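Local coordinates for microcin B17-processing protein McbC (Escherichia coli str. K-12 substr. MG1655, PDB 6GRH) that probably catalyses the FMN-dependent oxidation step in processing the inactive microcin B17 precursor into the active peptide, at residues 102-107 with 157-162; 132-137 with 245-250; 219-224 with 258-263. All blocks are in the same frame, centred on the assembly; numbering follows the deposited sequence.

Contact 1. Residues 102-107 with 157-162; sequences KLLVNA and QALEPV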
ATOM      1  N   LYS D 102      -5.220   3.130 -42.439  1.00 41.97           N
ATOM      2  CA  LYS D 102      -4.930   4.558 -42.425  1.00 42.40           C
ATOM      3  C   LYS D 102      -4.856   5.097 -41.007  1.00 40.46           C
ATOM      4  O   LYS D 102      -3.968   5.897 -40.691  1.00 39.33           O
ATOM      5  CB  LYS D 102      -6.007   5.354 -43.155  1.00 44.66           C
ATOM      6  CG  LYS D 102      -5.805   5.535 -44.624  1.00 47.62           C
ATOM      7  CD  LYS D 102      -6.741   6.621 -45.125  1.00 49.38           C
ATOM      8  CE  LYS D 102      -6.950   6.540 -46.620  1.00 52.22           C
ATOM      9  NZ  LYS D 102      -7.834   7.666 -47.037  1.00 54.06           N
ATOM     10  N   LEU D 103      -5.805   4.698 -40.167  1.00 39.52           N
ATOM     11  CA  LEU D 103      -5.776   5.126 -38.762  1.00 38.53           C
ATOM     12  C   LEU D 103      -4.465   4.707 -38.093  1.00 36.66           C
ATOM     13  O   LEU D 103      -3.800   5.523 -37.474  1.00 36.16           O
ATOM     14  CB  LEU D 103      -6.966   4.568 -37.979  1.00 38.34           C
ATOM     15  CG  LEU D 103      -7.011   4.911 -36.495  1.00 37.58           C
ATOM     16  CD1 LEU D 103      -7.112   6.418 -36.305  1.00 38.13           C
ATOM     17  CD2 LEU D 103      -8.178   4.189 -35.845  1.00 37.88           C
ATOM     18  N   LEU D 104      -4.112   3.435 -38.252  1.00 36.33           N
ATOM     19  CA  LEU D 104      -3.021   2.823 -37.518  1.00 35.56           C
ATOM     20  C   LEU D 104      -1.664   3.423 -37.896  1.00 35.14           C
ATOM     21  O   LEU D 104      -0.917   3.855 -37.015  1.00 34.17           O
ATOM     22  CB  LEU D 104      -3.017   1.297 -37.715  1.00 36.11           C
ATOM     23  CG  LEU D 104      -4.206   0.533 -37.102  1.00 36.00           C
ATOM     24  CD1 LEU D 104      -4.228  -0.893 -37.616  1.00 36.55           C
ATOM     25  CD2 LEU D 104      -4.186   0.543 -35.584  1.00 35.46           C
ATOM     26  N   VAL D 105      -1.367   3.468 -39.196  1.00 36.15           N
ATOM     27  CA  VAL D 105      -0.046   3.964 -39.658  1.00 36.84           C
ATOM     28  C   VAL D 105       0.140   5.461 -39.365  1.00 36.69           C
ATOM     29  O   VAL D 105       1.185   5.860 -38.890  1.00 37.15           O
ATOM     30  CB  VAL D 105       0.270   3.633 -41.134  1.00 37.93           C
ATOM     31  CG1 VAL D 105       0.223   2.127 -41.357  1.00 38.08           C
ATOM     32  CG2 VAL D 105      -0.629   4.389 -42.108  1.00 38.56           C
ATOM     33  N   ASN D 106      -0.908   6.263 -39.546  1.00 36.86           N
ATOM     34  CA  ASN D 106      -0.810   7.695 -39.230  1.00 36.53           C
ATOM     35  C   ASN D 106      -0.724   8.012 -37.736  1.00 35.43           C
ATOM     36  O   ASN D 106       0.070   8.862 -37.344  1.00 35.36           O
ATOM     37  CB  ASN D 106      -1.959   8.458 -39.881  1.00 36.89           C
ATOM     38  CG  ASN D 106      -1.783   8.571 -41.377  1.00 38.19           C
ATOM     39  OD1 ASN D 106      -0.982   9.394 -41.857  1.00 38.47           O
ATOM     40  ND2 ASN D 106      -2.488   7.715 -42.127  1.00 37.94           N
ATOM     41  N   ALA D 107      -1.518   7.324 -36.904  1.00 34.65           N
ATOM     42  CA  ALA D 107      -1.493   7.554 -35.462  1.00 32.93           C
ATOM     43  C   ALA D 107      -0.235   7.066 -34.769  1.00 32.30           C
ATOM     44  O   ALA D 107       0.195   7.699 -33.810  1.00 31.15           O
ATOM     45  CB  ALA D 107      -2.716   6.934 -34.776  1.00 32.40           C
ATOM     46  N   GLN D 157       4.923  -2.117 -39.030  1.00 38.74           N
ATOM     47  CA  GLN D 157       3.715  -1.654 -39.737  1.00 39.50           C
ATOM     48  C   GLN D 157       2.944  -2.864 -40.240  1.00 39.58           C
ATOM     49  O   GLN D 157       2.790  -3.090 -41.438  1.00 40.20           O
ATOM     50  CB  GLN D 157       4.055  -0.635 -40.840  1.00 41.11           C
ATOM     51  CG  GLN D 157       4.766   0.582 -40.245  1.00 41.52           C
ATOM     52  CD  GLN D 157       4.885   1.772 -41.170  1.00 43.43           C
ATOM     53  OE1 GLN D 157       4.018   2.027 -41.995  1.00 44.88           O
ATOM     54  NE2 GLN D 157       5.965   2.546 -40.993  1.00 43.83           N
ATOM     55  N   ALA D 158       2.525  -3.669 -39.275  1.00 38.09           N
ATOM     56  CA  ALA D 158       1.919  -4.959 -39.544  1.00 38.62           C
ATOM     57  C   ALA D 158       0.990  -5.338 -38.399  1.00 37.63           C
ATOM     58  O   ALA D 158       1.091  -4.790 -37.297  1.00 36.76           O
ATOM     59  CB  ALA D 158       3.004  -6.010 -39.737  1.00 38.86           C
ATOM     60  N   LEU D 159       0.071  -6.246 -38.677  1.00 38.35           N
ATOM     61  CA  LEU D 159      -0.873  -6.716 -37.687  1.00 38.27           C
ATOM     62  C   LEU D 159      -0.543  -8.175 -37.413  1.00 38.93           C
ATOM     63  O   LEU D 159      -0.379  -8.963 -38.349  1.00 39.55           O
ATOM     64  CB  LEU D 159      -2.307  -6.598 -38.200  1.00 39.16           C
ATOM     65  CG  LEU D 159      -2.946  -5.227 -38.370  1.00 39.10           C
ATOM     66  CD1 LEU D 159      -4.240  -5.357 -39.154  1.00 40.80           C
ATOM     67  CD2 LEU D 159      -3.212  -4.592 -37.030  1.00 38.55           C
ATOM     68  N   GLU D 160      -0.462  -8.518 -36.127  1.00 38.04           N
ATOM     69  CA  GLU D 160      -0.257  -9.878 -35.662  1.00 38.95           C
ATOM     70  C   GLU D 160      -1.612 -10.462 -35.185  1.00 38.40           C
ATOM     71  O   GLU D 160      -2.301  -9.814 -34.408  1.00 37.34           O
ATOM     72  CB  GLU D 160       0.748  -9.781 -34.520  1.00 39.82           C
ATOM     73  CG  GLU D 160       1.244 -11.074 -33.911  1.00 41.14           C
ATOM     74  CD  GLU D 160       2.227 -10.823 -32.754  1.00 40.84           C
ATOM     75  OE1 GLU D 160       2.119  -9.791 -32.023  1.00 40.29           O
ATOM     76  OE2 GLU D 160       3.108 -11.683 -32.559  1.00 42.48           O
ATOM     77  N   PRO D 161      -2.024 -11.659 -35.670  1.00 38.89           N
ATOM     78  CA  PRO D 161      -3.258 -12.243 -35.174  1.00 38.70           C
ATOM     79  C   PRO D 161      -3.194 -12.585 -33.689  1.00 37.31           C
ATOM     80  O   PRO D 161      -2.202 -13.127 -33.245  1.00 36.65           O
ATOM     81  CB  PRO D 161      -3.395 -13.520 -35.997  1.00 40.19           C
ATOM     82  CG  PRO D 161      -2.739 -13.190 -37.274  1.00 41.07           C
ATOM     83  CD  PRO D 161      -1.557 -12.357 -36.877  1.00 40.26           C
ATOM     84  N   VAL D 162      -4.242 -12.253 -32.942  1.00 36.16           N
ATOM     85  CA  VAL D 162      -4.286 -12.495 -31.506  1.00 35.53           C
ATOM     86  C   VAL D 162      -5.389 -13.457 -31.072  1.00 36.68           C
ATOM     87  O   VAL D 162      -5.107 -14.361 -30.288  1.00 38.84           O
ATOM     88  CB  VAL D 162      -4.368 -11.161 -30.743  1.00 34.15           C
ATOM     89  CG1 VAL D 162      -4.652 -11.359 -29.251  1.00 33.10           C
ATOM     90  CG2 VAL D 162      -3.070 -10.380 -30.938  1.00 33.84           C
TER
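L104 reaches out from helix 97-108 and lays its CD1 methyl against CD2 of L159, with 3.9 Å between L104 CD1 and L159 CD2. Methyl meets methyl here, while the two side chains as wholes run at about a right angle. In both leucines CG lies anti to the carbonyl carbon, with chi1 of -67° in L104, and this directs one branch of each across the gap. One residue further along the helix, V105 meets a polar group instead: its CG1 rests 3.8 Å from OE1 of Q157, a van der Waals contact without a hydrogen bond. The straight run of Q157 past CG carries its amide to the valine. The other end of that amide, NE2, gives a weak hydrogen bond to the carbonyl of S110, just beyond the helix. Q157 has positive phi and forms, with A158 opposite L153, a G1 beta bulge at the entry to strand 158-163. On the far flank of the helix, N106 folds its carboxamide back along its own turn; its ND2 bonds K102 O at 2.7 Å and almost straight, at 168°, so that this carbonyl accepts from both the backbone N and the side chain of N106. N106 OD1 is taken by S79 and F78 of the second subunit. All four touching residues are buried. Helix 97-108 thus packs by L104 and V105 against the start of strand 158-163, an outer strand of the sheet within this chain, which pairs antiparallel through A158 and L159 with a strand of the second subunit; strand 149-153 lies next to it, Y152 touching both V105 and Q157, and L189 of strand 187-194 lies against L104.

Contact 2. Residues 132-137 with 245-250; sequences FLCRLS and KTMNLD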
ATOM      1  N   PHE D 132      -3.901  -2.929 -29.397  1.00 31.16           N
ATOM      2  CA  PHE D 132      -4.634  -4.051 -29.929  1.00 31.82           C
ATOM      3  C   PHE D 132      -5.866  -3.537 -30.679  1.00 31.99           C
ATOM      4  O   PHE D 132      -6.463  -2.532 -30.296  1.00 31.10           O
ATOM      5  CB  PHE D 132      -5.032  -4.987 -28.801  1.00 31.77           C
ATOM      6  CG  PHE D 132      -3.880  -5.772 -28.214  1.00 31.89           C
ATOM      7  CD1 PHE D 132      -3.086  -5.225 -27.226  1.00 31.82           C
ATOM      8  CD2 PHE D 132      -3.598  -7.066 -28.653  1.00 32.75           C
ATOM      9  CE1 PHE D 132      -2.034  -5.956 -26.661  1.00 31.99           C
ATOM     10  CE2 PHE D 132      -2.549  -7.804 -28.104  1.00 32.46           C
ATOM     11  CZ  PHE D 132      -1.748  -7.239 -27.124  1.00 32.11           C
ATOM     12  N   LEU D 133      -6.202  -4.220 -31.762  1.00 32.30           N
ATOM     13  CA  LEU D 133      -7.309  -3.854 -32.627  1.00 33.84           C
ATOM     14  C   LEU D 133      -8.389  -4.903 -32.422  1.00 33.37           C
ATOM     15  O   LEU D 133      -8.106  -6.096 -32.546  1.00 33.05           O
ATOM     16  CB  LEU D 133      -6.859  -3.850 -34.076  1.00 35.60           C
ATOM     17  CG  LEU D 133      -7.942  -3.818 -35.168  1.00 36.95           C
ATOM     18  CD1 LEU D 133      -8.751  -2.536 -35.078  1.00 37.07           C
ATOM     19  CD2 LEU D 133      -7.257  -3.948 -36.514  1.00 38.25           C
ATOM     20  N   CYS D 134      -9.600  -4.456 -32.091  1.00 33.24           N
ATOM     21  CA  CYS D 134     -10.739  -5.355 -31.872  1.00 33.72           C
ATOM     22  C   CYS D 134     -11.818  -5.088 -32.905  1.00 34.67           C
ATOM     23  O   CYS D 134     -12.326  -3.969 -32.988  1.00 34.68           O
ATOM     24  CB  CYS D 134     -11.296  -5.169 -30.449  1.00 33.71           C
ATOM     25  SG  CYS D 134     -10.171  -5.752 -29.153  1.00 34.28           S
ATOM     26  N   ARG D 135     -12.165  -6.110 -33.695  1.00 35.26           N
ATOM     27  CA  ARG D 135     -13.199  -5.998 -34.727  1.00 36.58           C
ATOM     28  C   ARG D 135     -14.554  -6.302 -34.076  1.00 36.87           C
ATOM     29  O   ARG D 135     -14.718  -7.359 -33.483  1.00 36.89           O
ATOM     30  CB  ARG D 135     -12.909  -6.977 -35.865  1.00 37.55           C
ATOM     31  CG  ARG D 135     -13.980  -7.052 -36.930  1.00 39.19           C
ATOM     32  CD  ARG D 135     -13.475  -7.821 -38.146  1.00 39.97           C
ATOM     33  NE  ARG D 135     -14.528  -8.029 -39.124  1.00 41.32           N
ATOM     34  CZ  ARG D 135     -15.438  -9.011 -39.091  1.00 41.48           C
ATOM     35  NH1 ARG D 135     -15.459  -9.923 -38.114  1.00 40.38           N
ATOM     36  NH2 ARG D 135     -16.345  -9.076 -40.052  1.00 42.60           N
ATOM     37  N   LEU D 136     -15.506  -5.380 -34.192  1.00 37.37           N
ATOM     38  CA  LEU D 136     -16.742  -5.407 -33.385  1.00 37.59           C
ATOM     39  C   LEU D 136     -18.046  -5.523 -34.146  1.00 39.79           C
ATOM     40  O   LEU D 136     -19.104  -5.640 -33.511  1.00 40.34           O
ATOM     41  CB  LEU D 136     -16.842  -4.146 -32.531  1.00 36.58           C
ATOM     42  CG  LEU D 136     -15.708  -3.899 -31.544  1.00 35.37           C
ATOM     43  CD1 LEU D 136     -15.978  -2.618 -30.788  1.00 35.17           C
ATOM     44  CD2 LEU D 136     -15.594  -5.075 -30.602  1.00 35.28           C
ATOM     45  N   SER D 137     -17.989  -5.454 -35.473  1.00 41.26           N
ATOM     46  CA  SER D 137     -19.181  -5.587 -36.310  1.00 42.55           C
ATOM     47  C   SER D 137     -18.862  -6.490 -37.483  1.00 44.44           C
ATOM     48  O   SER D 137     -17.762  -6.419 -38.038  1.00 43.16           O
ATOM     49  CB  SER D 137     -19.590  -4.215 -36.839  1.00 42.91           C
ATOM     50  OG  SER D 137     -20.505  -4.321 -37.923  1.00 44.39           O
ATOM     51  N   LYS D 245      -9.173 -11.254 -20.585  1.00 30.27           N
ATOM     52  CA  LYS D 245      -9.448 -12.675 -20.784  1.00 32.09           C
ATOM     53  C   LYS D 245      -9.936 -12.933 -22.222  1.00 32.21           C
ATOM     54  O   LYS D 245      -9.470 -13.876 -22.900  1.00 30.60           O
ATOM     55  CB  LYS D 245     -10.508 -13.126 -19.784  1.00 34.94           C
ATOM     56  CG  LYS D 245     -11.016 -14.567 -19.893  1.00 38.85           C
ATOM     57  CD  LYS D 245     -10.052 -15.542 -19.228  1.00 41.12           C
ATOM     58  CE  LYS D 245     -10.556 -16.987 -19.364  1.00 44.89           C
ATOM     59  NZ  LYS D 245     -10.388 -17.743 -18.082  1.00 46.08           N
ATOM     60  N   THR D 246     -10.835 -12.058 -22.685  1.00 31.06           N
ATOM     61  CA  THR D 246     -11.469 -12.184 -24.008  1.00 31.54           C
ATOM     62  C   THR D 246     -10.444 -12.031 -25.135  1.00 31.16           C
ATOM     63  O   THR D 246     -10.488 -12.739 -26.129  1.00 30.46           O
ATOM     64  CB  THR D 246     -12.642 -11.178 -24.147  1.00 31.50           C
ATOM     65  OG1 THR D 246     -13.593 -11.454 -23.120  1.00 31.14           O
ATOM     66  CG2 THR D 246     -13.364 -11.320 -25.477  1.00 32.27           C
ATOM     67  N   MET D 247      -9.492 -11.143 -24.923  1.00 30.85           N
ATOM     68  CA  MET D 247      -8.341 -10.949 -25.815  1.00 32.30           C
ATOM     69  C   MET D 247      -7.184 -11.961 -25.625  1.00 32.17           C
ATOM     70  O   MET D 247      -6.169 -11.877 -26.329  1.00 32.49           O
ATOM     71  CB  MET D 247      -7.819  -9.523 -25.646  1.00 33.21           C
ATOM     72  CG  MET D 247      -8.821  -8.467 -26.110  1.00 35.16           C
ATOM     73  SD  MET D 247      -8.280  -6.788 -25.704  1.00 38.52           S
ATOM     74  CE  MET D 247      -6.927  -6.607 -26.825  1.00 38.91           C
ATOM     75  N   ASN D 248      -7.344 -12.900 -24.696  1.00 30.90           N
ATOM     76  CA  ASN D 248      -6.326 -13.864 -24.313  1.00 31.68           C
ATOM     77  C   ASN D 248      -5.024 -13.211 -23.810  1.00 30.58           C
ATOM     78  O   ASN D 248      -3.936 -13.754 -23.988  1.00 31.11           O
ATOM     79  CB  ASN D 248      -6.067 -14.865 -25.451  1.00 33.80           C
ATOM     80  CG  ASN D 248      -7.223 -15.823 -25.637  1.00 35.09           C
ATOM     81  OD1 ASN D 248      -7.764 -16.342 -24.664  1.00 36.73           O
ATOM     82  ND2 ASN D 248      -7.605 -16.053 -26.867  1.00 36.15           N
ATOM     83  N   LEU D 249      -5.146 -12.069 -23.148  1.00 29.58           N
ATOM     84  CA  LEU D 249      -3.984 -11.435 -22.531  1.00 29.56           C
ATOM     85  C   LEU D 249      -3.705 -12.089 -21.175  1.00 29.30           C
ATOM     86  O   LEU D 249      -4.644 -12.445 -20.449  1.00 29.72           O
ATOM     87  CB  LEU D 249      -4.217  -9.949 -22.323  1.00 29.77           C
ATOM     88  CG  LEU D 249      -4.494  -9.054 -23.533  1.00 30.97           C
ATOM     89  CD1 LEU D 249      -4.649  -7.614 -23.054  1.00 31.32           C
ATOM     90  CD2 LEU D 249      -3.400  -9.145 -24.543  1.00 31.56           C
ATOM     91  N   ASP D 250      -2.431 -12.176 -20.805  1.00 29.04           N
ATOM     92  CA  ASP D 250      -2.017 -12.655 -19.487  1.00 29.00           C
ATOM     93  C   ASP D 250      -1.886 -11.464 -18.530  1.00 27.75           C
ATOM     94  O   ASP D 250      -0.922 -10.671 -18.612  1.00 25.81           O
ATOM     95  CB  ASP D 250      -0.704 -13.406 -19.589  1.00 29.66           C
ATOM     96  CG  ASP D 250      -0.346 -14.191 -18.291  1.00 30.47           C
ATOM     97  OD1 ASP D 250      -0.706 -13.804 -17.145  1.00 29.47           O
ATOM     98  OD2 ASP D 250       0.345 -15.232 -18.435  1.00 32.58           O
TER
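Three torsions set up this cluster: F132 and M247 both hold CG anti to the carbonyl carbon (chi1 -72° and -65°), and the methionine chain then bends at chi3 (70°), turning its end toward the phenylalanine. The methyl, M247 CE, is modelled near the base of the ring in an oblique approach, but its exact spacing is doubtful. Toward the far end of the same ring, L249 CD2 sits 3.6 Å from F132 CZ, the two side chains running antiparallel alongside one another. C134 brings SG to 4.1 Å from M247 SD, a loose sulfur-sulfur packing contact. M247 and L249 follow directly on helix 240-246, whose end N248 closes in a Schellman motif, with positive phi and its backbone N bonding K245 O at 2.9 Å. Flanking N248, they both project onto strand 129-135, a central strand of the antiparallel nitroreductase-type sheet. H151 stacks on the F132 ring, C192 touches F132 and L249, and L170 and L174 of helix 167-175 pack on C134. F62 of the second subunit also reaches F132 and L249, while N248 OD1 bonds R24 of the McbD chain.

Contact 3. Residues 219-224 with 258-263; sequences QNAVLV and IVQFFG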
ATOM      1  N   GLN D 219      -4.567  10.200 -28.308  1.00 29.08           N
ATOM      2  CA  GLN D 219      -4.758  11.554 -28.806  1.00 29.95           C
ATOM      3  C   GLN D 219      -4.398  11.652 -30.289  1.00 30.73           C
ATOM      4  O   GLN D 219      -5.123  12.271 -31.051  1.00 31.17           O
ATOM      5  CB  GLN D 219      -3.951  12.568 -27.988  1.00 30.20           C
ATOM      6  CG  GLN D 219      -4.192  14.032 -28.359  1.00 31.44           C
ATOM      7  CD  GLN D 219      -5.642  14.507 -28.229  1.00 32.29           C
ATOM      8  OE1 GLN D 219      -6.474  13.877 -27.552  1.00 31.73           O
ATOM      9  NE2 GLN D 219      -5.956  15.640 -28.897  1.00 32.60           N
ATOM     10  N   ASN D 220      -3.296  11.034 -30.692  1.00 30.84           N
ATOM     11  CA  ASN D 220      -2.967  10.898 -32.119  1.00 32.16           C
ATOM     12  C   ASN D 220      -4.099  10.229 -32.898  1.00 32.61           C
ATOM     13  O   ASN D 220      -4.411  10.628 -34.035  1.00 33.96           O
ATOM     14  CB  ASN D 220      -1.682  10.086 -32.330  1.00 32.60           C
ATOM     15  CG  ASN D 220      -0.443  10.938 -32.320  1.00 33.29           C
ATOM     16  OD1 ASN D 220      -0.496  12.111 -31.967  1.00 33.87           O
ATOM     17  ND2 ASN D 220       0.700  10.337 -32.697  1.00 33.78           N
ATOM     18  N   ALA D 221      -4.680   9.204 -32.294  1.00 31.46           N
ATOM     19  CA  ALA D 221      -5.804   8.499 -32.887  1.00 32.21           C
ATOM     20  C   ALA D 221      -7.061   9.377 -33.006  1.00 32.46           C
ATOM     21  O   ALA D 221      -7.726   9.329 -34.023  1.00 33.36           O
ATOM     22  CB  ALA D 221      -6.093   7.213 -32.142  1.00 31.74           C
ATOM     23  N   VAL D 222      -7.354  10.189 -31.993  1.00 32.26           N
ATOM     24  CA  VAL D 222      -8.427  11.216 -32.058  1.00 32.87           C
ATOM     25  C   VAL D 222      -8.223  12.146 -33.245  1.00 34.53           C
ATOM     26  O   VAL D 222      -9.149  12.384 -34.041  1.00 36.53           O
ATOM     27  CB  VAL D 222      -8.514  12.062 -30.760  1.00 32.07           C
ATOM     28  CG1 VAL D 222      -9.442  13.262 -30.923  1.00 32.68           C
ATOM     29  CG2 VAL D 222      -8.979  11.207 -29.580  1.00 31.28           C
ATOM     30  N   LEU D 223      -7.009  12.667 -33.358  1.00 34.94           N
ATOM     31  CA  LEU D 223      -6.675  13.632 -34.395  1.00 35.60           C
ATOM     32  C   LEU D 223      -6.698  12.987 -35.790  1.00 36.04           C
ATOM     33  O   LEU D 223      -7.260  13.550 -36.705  1.00 36.86           O
ATOM     34  CB  LEU D 223      -5.337  14.306 -34.102  1.00 35.45           C
ATOM     35  CG  LEU D 223      -5.265  15.119 -32.804  1.00 35.28           C
ATOM     36  CD1 LEU D 223      -3.825  15.565 -32.554  1.00 35.24           C
ATOM     37  CD2 LEU D 223      -6.232  16.294 -32.810  1.00 36.29           C
ATOM     38  N   VAL D 224      -6.143  11.788 -35.927  1.00 35.39           N
ATOM     39  CA  VAL D 224      -6.144  11.091 -37.211  1.00 36.22           C
ATOM     40  C   VAL D 224      -7.590  10.715 -37.602  1.00 37.07           C
ATOM     41  O   VAL D 224      -8.001  10.932 -38.750  1.00 38.23           O
ATOM     42  CB  VAL D 224      -5.191   9.869 -37.184  1.00 35.63           C
ATOM     43  CG1 VAL D 224      -5.335   9.008 -38.432  1.00 36.57           C
ATOM     44  CG2 VAL D 224      -3.732  10.332 -37.028  1.00 35.23           C
ATOM     45  N   ILE D 258      -7.141   1.552 -21.397  1.00 27.95           N
ATOM     46  CA  ILE D 258      -8.198   2.368 -21.967  1.00 28.58           C
ATOM     47  C   ILE D 258      -8.622   1.743 -23.288  1.00 28.33           C
ATOM     48  O   ILE D 258      -7.824   1.086 -23.979  1.00 27.45           O
ATOM     49  CB  ILE D 258      -7.746   3.849 -22.104  1.00 29.30           C
ATOM     50  CG1 ILE D 258      -8.915   4.803 -22.221  1.00 30.39           C
ATOM     51  CG2 ILE D 258      -6.778   4.050 -23.253  1.00 30.37           C
ATOM     52  CD1 ILE D 258      -9.713   4.940 -20.946  1.00 29.93           C
ATOM     53  N   VAL D 259      -9.898   1.903 -23.595  1.00 28.75           N
ATOM     54  CA  VAL D 259     -10.486   1.432 -24.840  1.00 29.13           C
ATOM     55  C   VAL D 259     -10.877   2.667 -25.654  1.00 29.10           C
ATOM     56  O   VAL D 259     -11.178   3.726 -25.088  1.00 29.77           O
ATOM     57  CB  VAL D 259     -11.699   0.522 -24.542  1.00 29.29           C
ATOM     58  CG1 VAL D 259     -12.484   0.188 -25.811  1.00 31.02           C
ATOM     59  CG2 VAL D 259     -11.241  -0.766 -23.859  1.00 29.26           C
ATOM     60  N   GLN D 260     -10.849   2.552 -26.971  1.00 29.38           N
ATOM     61  CA  GLN D 260     -11.239   3.657 -27.849  1.00 29.36           C
ATOM     62  C   GLN D 260     -12.061   3.098 -28.980  1.00 29.95           C
ATOM     63  O   GLN D 260     -11.567   2.304 -29.785  1.00 30.82           O
ATOM     64  CB  GLN D 260     -10.021   4.407 -28.384  1.00 29.22           C
ATOM     65  CG  GLN D 260     -10.338   5.706 -29.104  1.00 29.82           C
ATOM     66  CD  GLN D 260      -9.086   6.473 -29.478  1.00 30.47           C
ATOM     67  OE1 GLN D 260      -7.987   5.908 -29.519  1.00 29.77           O
ATOM     68  NE2 GLN D 260      -9.252   7.761 -29.813  1.00 31.23           N
ATOM     69  N   PHE D 261     -13.314   3.510 -29.031  1.00 29.39           N
ATOM     70  CA  PHE D 261     -14.258   3.024 -30.043  1.00 30.33           C
ATOM     71  C   PHE D 261     -14.221   3.905 -31.275  1.00 30.73           C
ATOM     72  O   PHE D 261     -14.020   5.109 -31.158  1.00 29.96           O
ATOM     73  CB  PHE D 261     -15.678   3.009 -29.472  1.00 30.39           C
ATOM     74  CG  PHE D 261     -15.895   1.946 -28.437  1.00 30.22           C
ATOM     75  CD1 PHE D 261     -15.878   0.604 -28.799  1.00 30.49           C
ATOM     76  CD2 PHE D 261     -16.109   2.271 -27.114  1.00 29.56           C
ATOM     77  CE1 PHE D 261     -16.076  -0.382 -27.863  1.00 30.14           C
ATOM     78  CE2 PHE D 261     -16.323   1.285 -26.171  1.00 29.42           C
ATOM     79  CZ  PHE D 261     -16.290  -0.046 -26.539  1.00 29.67           C
ATOM     80  N   PHE D 262     -14.417   3.292 -32.444  1.00 31.39           N
ATOM     81  CA  PHE D 262     -14.428   4.006 -33.716  1.00 32.33           C
ATOM     82  C   PHE D 262     -15.585   3.550 -34.562  1.00 33.81           C
ATOM     83  O   PHE D 262     -15.954   2.364 -34.550  1.00 33.98           O
ATOM     84  CB  PHE D 262     -13.143   3.764 -34.506  1.00 32.34           C
ATOM     85  CG  PHE D 262     -11.921   4.294 -33.835  1.00 31.13           C
ATOM     86  CD1 PHE D 262     -11.244   3.522 -32.894  1.00 30.49           C
ATOM     87  CD2 PHE D 262     -11.468   5.582 -34.107  1.00 31.35           C
ATOM     88  CE1 PHE D 262     -10.117   4.004 -32.268  1.00 29.31           C
ATOM     89  CE2 PHE D 262     -10.341   6.076 -33.469  1.00 30.61           C
ATOM     90  CZ  PHE D 262      -9.666   5.290 -32.550  1.00 29.67           C
ATOM     91  N   GLY D 263     -16.113   4.480 -35.344  1.00 35.31           N
ATOM     92  CA  GLY D 263     -17.233   4.183 -36.203  1.00 37.47           C
ATOM     93  C   GLY D 263     -17.929   5.381 -36.812  1.00 39.21           C
ATOM     94  O   GLY D 263     -17.340   6.461 -36.950  1.00 38.23           O
TER
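A221 of helix 204-227 points its methyl at the strand; A221 CB is 3.5 Å from Q260 OE1 and 4.1 Å from F262 CZ, where it meets the ring at its edge, near the ring plane. V222 comes next, its CG2 3.5 Å from Q260 NE2, the two side chains crossing at about a right angle. Q260 gets there because CG is anti to the backbone N (chi1 -170°) and the chain beyond is extended, bringing its carboxamide up to the helix, OE1 against the alanine and NE2 against the valine. That buried amide is satisfied at both ends, OE1 by Y191 OH and NE2 by N232 OD1. V224 then turns to L103 and N106 of helix 97-108. At the subunit interface, Q219 NE2 bonds N220 OD1 of the second subunit, and N220 OD1 accepts in turn from Q219 NE2 of the second subunit. The axes of segments 219-224 and 258-263 run nearly parallel (9°), 10.6 Å apart at closest approach. Such a long helix laid against an antiparallel sheet is characteristic of the FMN-dependent nitroreductase fold; bound FMN lies close by, touching I258 and about 8 Å from the side chain of V222.

In the fold
All three contacts are buried and reach one antiparallel sheet, with contact 3 nearest the centre of the chain and contact 1 at an outer strand within this chain. The helices of contacts 1 and 3 pack together through N106 and V224, with a probable hydrogen bond from N220 ND2 to A107 O, and L103 also reaches F262 on the strand of contact 3. Contact 2 meets contact 1 through V162, which packs on F132 and M247, and contact 3 through L136 on F261. Contact 2 is purely apolar and sulfur-bearing, whereas contacts 1 and 3 each set a glutamine amide against aliphatic carbon. Each borders the second subunit; contact 2 also adjoins McbB and McbD.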